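PDB 3EHM: SusD homolog from Bacteroides thetaiotaomicron, which probably binds mucin O-glycans as a SusD-like outer-membrane lipoprotein, serving their utilization by this gut symbiont. Local coordinates for residues N50-Q53 against N54-L57; R87-Y90 against A91-F95. One frame throughout, in Å; residues are numbered along the deposited sequence.

Interaction 1. Residues N50-Q53 against N54-L57; sequences NDLQ and NTDL
Leu52 and Leu57, both buried, meet one wide turn apart on helix 47-57, with CG of Leu52 3.9 Å from CG of Leu57. With CG of Leu52 turned away from the backbone N (chi1 -172°), the side chain leans outward and forward along the helix: CD2 goes to the methyls of Leu57, while CD1 lies 3.8 Å from CB of Asp56 and covers the aliphatic base of that acid. Beneath these side chains the carbonyl of Leu52 takes two N-H groups, from Asp56 N at 2.7 Å and from Leu57 N at 3.0 Å, the two donors arriving from opposite faces of its plane. The bond from Leu57 is an i to i+5 link, the mark of a pi-type turn, and it widens the last turn of a helix in this SusD-family, TPR-clan fold. One residue back the pattern is plain alpha: Thr55 N reaches Asp51 O at 3.1 Å. OG1 of Thr55 donates to OD1 of Asp56 at 2.6 Å, meeting the carboxylate on its anti side. That same oxygen forms a salt bridge with Arg135, which would probably stabilise the buried charge, and Ala449 and Val450 of helix 449-459 touch the Asp56 side chain. Farther out, Ser259 and Met260 pack on Leu52, and Asn54 gives its ND2 to Glu78.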
loop_
_atom_site.group_PDB
_atom_site.type_symbol
_atom_site.label_atom_id
_atom_site.label_comp_id
_atom_site.label_asym_id
_atom_site.label_seq_id
_atom_site.Cartn_x
_atom_site.Cartn_y
_atom_site.Cartn_z
ATOM N N ASN A 50 3.650 -16.502 -2.349
ATOM C CA ASN A 50 4.065 -16.221 -3.716
ATOM C C ASN A 50 3.200 -15.060 -4.208
ATOM O O ASN A 50 3.679 -14.166 -4.902
ATOM C CB ASN A 50 3.853 -17.438 -4.637
ATOM C CG ASN A 50 4.805 -18.592 -4.336
ATOM O OD1 ASN A 50 5.851 -18.410 -3.715
ATOM N ND2 ASN A 50 4.446 -19.787 -4.801
ATOM N N ASP A 51 1.924 -15.071 -3.829
ATOM C CA ASP A 51 1.008 -14.013 -4.247
ATOM C C ASP A 51 1.423 -12.658 -3.666
ATOM O O ASP A 51 1.429 -11.652 -4.371
ATOM C CB ASP A 51 -0.422 -14.333 -3.808
ATOM C CG ASP A 51 -0.990 -15.573 -4.482
ATOM O OD1 ASP A 51 -2.113 -15.972 -4.113
ATOM O OD2 ASP A 51 -0.335 -16.147 -5.376
ATOM N N LEU A 52 1.765 -12.638 -2.380
ATOM C CA LEU A 52 2.171 -11.397 -1.716
ATOM C C LEU A 52 3.446 -10.828 -2.335
ATOM O O LEU A 52 3.657 -9.615 -2.336
ATOM C CB LEU A 52 2.392 -11.640 -0.224
ATOM C CG LEU A 52 2.635 -10.371 0.596
ATOM C CD1 LEU A 52 1.366 -9.521 0.587
ATOM C CD2 LEU A 52 3.020 -10.738 2.016
ATOM N N GLN A 53 4.301 -11.705 -2.849
ATOM C CA GLN A 53 5.531 -11.256 -3.499
ATOM C C GLN A 53 5.152 -10.389 -4.690
ATOM O O GLN A 53 5.706 -9.304 -4.904
ATOM C CB GLN A 53 6.340 -12.450 -4.008
ATOM C CG GLN A 53 7.406 -12.950 -3.059
ATOM C CD GLN A 53 8.367 -13.907 -3.738
ATOM O OE1 GLN A 53 9.510 -14.066 -3.305
ATOM N NE2 GLN A 53 7.907 -14.556 -4.801
ATOM N N ASN A 54 4.189 -10.888 -5.453
ATOM C CA ASN A 54 3.692 -10.237 -6.659
ATOM C C ASN A 54 3.017 -8.895 -6.389
ATOM O O ASN A 54 3.198 -7.940 -7.145
ATOM C CB ASN A 54 2.710 -11.185 -7.364
ATOM C CG ASN A 54 2.108 -10.585 -8.622
ATOM O OD1 ASN A 54 0.884 -10.529 -8.771
ATOM N ND2 ASN A 54 2.962 -10.147 -9.539
ATOM N N THR A 55 2.253 -8.815 -5.305
ATOM C CA THR A 55 1.538 -7.584 -4.984
ATOM C C THR A 55 2.298 -6.586 -4.116
ATOM O O THR A 55 2.257 -5.384 -4.373
ATOM C CB THR A 55 0.205 -7.886 -4.258
ATOM O OG1 THR A 55 0.479 -8.421 -2.956
ATOM C CG2 THR A 55 -0.618 -8.897 -5.041
ATOM N N ASP A 56 2.999 -7.089 -3.103
ATOM C CA ASP A 56 3.693 -6.224 -2.154
ATOM C C ASP A 56 5.213 -6.293 -1.997
ATOM O O ASP A 56 5.895 -5.267 -2.010
ATOM C CB ASP A 56 3.103 -6.447 -0.752
ATOM C CG ASP A 56 1.676 -5.936 -0.609
ATOM O OD1 ASP A 56 0.788 -6.318 -1.408
ATOM O OD2 ASP A 56 1.442 -5.156 0.335
ATOM N N LEU A 57 5.739 -7.499 -1.835
ATOM C CA LEU A 57 7.156 -7.678 -1.552
ATOM C C LEU A 57 8.235 -7.410 -2.592
ATOM O O LEU A 57 9.154 -6.640 -2.323
ATOM C CB LEU A 57 7.370 -9.071 -0.958
ATOM C CG LEU A 57 6.386 -9.456 0.150
ATOM C CD1 LEU A 57 6.852 -10.759 0.789
ATOM C CD2 LEU A 57 6.294 -8.352 1.204
#

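Interaction 2. Residues R87-Y90 against A91-F95; sequences RMNY and AYQNF
Tyr90 and Asn94, one turn apart on helix 85-110, set an amide nitrogen against an aromatic face: ND2 of Asn94 sits 3.3 Å above the ring plane, over the centre of the Tyr90 ring. The amide plane is turned 70° from the ring, so that its nitrogen end lies over the face; ND2 is hydrogen-bonded to OD1 of Asn54 on helix 47-57. Tyr90 has CG opposite its backbone N across the CA-CB bond (chi1 -173°), which stands the ring out from the helix, where the Asn94 amide can come over it. Gln93 comes to a different part of the same ring, its OE1 lying in plane at the edge, 3.7 Å from CD1 of Tyr90. CD2 of Tyr90 in turn lies 3.6 Å above the guanidinium plane of Arg87, offset toward its rim, and that guanidinium is held by a salt bridge to Glu78. With a leucine in place of Tyr90, the flat surface under the Asn94 amide would be lost, and Asp51 would probably be left without its hydroxyl partner. Behind the side chains run i to i+4 bonds: Asn94 N to Tyr90 O at 3.0 Å, and Ala91 N to Arg87 O at 2.9 Å. Ala91, which is buried, meets Phe140 of helix 116-140 and Phe489. The spacing of Tyr90 and Asn94 is the i to i+4 arrangement of an alpha helix, used here on a long helix of the helical SusD-like fold.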
loop_
_atom_site.group_PDB
_atom_site.type_symbol
_atom_site.label_atom_id
_atom_site.label_comp_id
_atom_site.label_asym_id
_atom_site.label_seq_id
_atom_site.Cartn_x
_atom_site.Cartn_y
_atom_site.Cartn_z
ATOM N N ARG A 87 3.280 -12.683 -15.512
ATOM C CA ARG A 87 3.280 -11.968 -14.235
ATOM C C ARG A 87 2.180 -10.910 -14.104
ATOM O O ARG A 87 1.690 -10.661 -13.001
ATOM C CB ARG A 87 4.650 -11.331 -13.978
ATOM C CG ARG A 87 5.783 -12.348 -13.813
ATOM C CD ARG A 87 5.564 -13.294 -12.624
ATOM N NE ARG A 87 5.635 -12.609 -11.336
ATOM C CZ ARG A 87 5.636 -13.223 -10.156
ATOM N NH1 ARG A 87 5.570 -14.548 -10.093
ATOM N NH2 ARG A 87 5.701 -12.511 -9.038
HETATM N N MSE A 88 1.800 -10.282 -15.216
HETATM C CA MSE A 88 0.748 -9.269 -15.186
HETATM C C MSE A 88 -0.614 -9.946 -15.084
HETATM O O MSE A 88 -1.550 -9.407 -14.491
HETATM C CB MSE A 88 0.814 -8.382 -16.432
HETATM C CG MSE A 88 1.985 -7.417 -16.416
HETATM SE SE MSE A 88 1.971 -6.283 -14.823
HETATM C CE MSE A 88 3.231 -7.260 -13.722
ATOM N N ASN A 89 -0.729 -11.129 -15.673
ATOM C CA ASN A 89 -1.968 -11.888 -15.586
ATOM C C ASN A 89 -2.094 -12.313 -14.121
ATOM O O ASN A 89 -3.183 -12.311 -13.536
ATOM C CB ASN A 89 -1.890 -13.120 -16.485
ATOM C CG ASN A 89 -3.003 -14.103 -16.220
ATOM O OD1 ASN A 89 -2.764 -15.227 -15.773
ATOM N ND2 ASN A 89 -4.234 -13.687 -16.487
ATOM N N TYR A 90 -0.954 -12.661 -13.536
ATOM C CA TYR A 90 -0.884 -13.088 -12.144
ATOM C C TYR A 90 -1.303 -11.919 -11.249
ATOM O O TYR A 90 -2.059 -12.097 -10.294
ATOM C CB TYR A 90 0.547 -13.535 -11.836
ATOM C CG TYR A 90 0.775 -14.165 -10.478
ATOM C CD1 TYR A 90 -0.160 -15.031 -9.911
ATOM C CD2 TYR A 90 1.975 -13.957 -9.800
ATOM C CE1 TYR A 90 0.100 -15.682 -8.696
ATOM C CE2 TYR A 90 2.248 -14.600 -8.596
ATOM C CZ TYR A 90 1.311 -15.461 -8.048
ATOM O OH TYR A 90 1.607 -16.108 -6.866
ATOM N N ALA A 91 -0.823 -10.723 -11.584
ATOM C CA ALA A 91 -1.141 -9.518 -10.827
ATOM C C ALA A 91 -2.632 -9.195 -10.914
ATOM O O ALA A 91 -3.251 -8.812 -9.923
ATOM C CB ALA A 91 -0.323 -8.343 -11.351
ATOM N N TYR A 92 -3.204 -9.346 -12.103
ATOM C CA TYR A 92 -4.625 -9.078 -12.282
ATOM C C TYR A 92 -5.419 -10.016 -11.374
ATOM O O TYR A 92 -6.441 -9.632 -10.808
ATOM C CB TYR A 92 -5.036 -9.302 -13.739
ATOM C CG TYR A 92 -6.423 -8.789 -14.069
ATOM C CD1 TYR A 92 -6.663 -7.427 -14.230
ATOM C CD2 TYR A 92 -7.488 -9.669 -14.241
ATOM C CE1 TYR A 92 -7.935 -6.952 -14.561
ATOM C CE2 TYR A 92 -8.763 -9.207 -14.572
ATOM C CZ TYR A 92 -8.979 -7.849 -14.732
ATOM O OH TYR A 92 -10.236 -7.391 -15.075
ATOM N N GLN A 93 -4.948 -11.249 -11.231
ATOM C CA GLN A 93 -5.636 -12.206 -10.373
ATOM C C GLN A 93 -5.533 -11.785 -8.906
ATOM O O GLN A 93 -6.530 -11.759 -8.181
ATOM C CB GLN A 93 -5.034 -13.609 -10.528
ATOM C CG GLN A 93 -5.060 -14.172 -11.944
ATOM C CD GLN A 93 -4.421 -15.552 -12.030
ATOM O OE1 GLN A 93 -3.432 -15.839 -11.351
ATOM N NE2 GLN A 93 -4.976 -16.406 -12.878
ATOM N N ASN A 94 -4.318 -11.455 -8.477
ATOM C CA ASN A 94 -4.072 -11.077 -7.090
ATOM C C ASN A 94 -4.658 -9.736 -6.663
ATOM O O ASN A 94 -4.925 -9.527 -5.480
ATOM C CB ASN A 94 -2.565 -11.109 -6.800
ATOM C CG ASN A 94 -1.975 -12.501 -6.950
ATOM O OD1 ASN A 94 -2.607 -13.499 -6.588
ATOM N ND2 ASN A 94 -0.758 -12.577 -7.472
ATOM N N PHE A 95 -4.860 -8.830 -7.615
ATOM C CA PHE A 95 -5.420 -7.522 -7.294
ATOM C C PHE A 95 -6.908 -7.392 -7.611
ATOM O O PHE A 95 -7.603 -6.601 -6.976
ATOM C CB PHE A 95 -4.669 -6.409 -8.044
ATOM C CG PHE A 95 -3.360 -6.011 -7.416
ATOM C CD1 PHE A 95 -2.162 -6.165 -8.113
ATOM C CD2 PHE A 95 -3.324 -5.456 -6.139
ATOM C CE1 PHE A 95 -0.948 -5.768 -7.549
ATOM C CE2 PHE A 95 -2.112 -5.055 -5.564
ATOM C CZ PHE A 95 -0.921 -5.212 -6.272
#

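Interactions 1 and 2 lie on two helices, 47-57 and 85-110, with centres about 10 Å apart, and polar side chains join them directly. OD2 of Asp51 and OH of Tyr90 are 2.4 Å apart, unusually short for what is probably a hydrogen bond. OD1 of Asn54 lies 2.9 Å from ND2 of Asn94, probably a second one, so the nitrogen over the Tyr90 ring is also tied to the neighbouring helix. Asn54 OD1 further packs 3.1 Å from CA of Ala91, showing how close the helices run at this point. Glu78 is shared, bonding Asn54 of interaction 1 and Arg87 of interaction 2. Both contacts are thus part of one helix-helix interface.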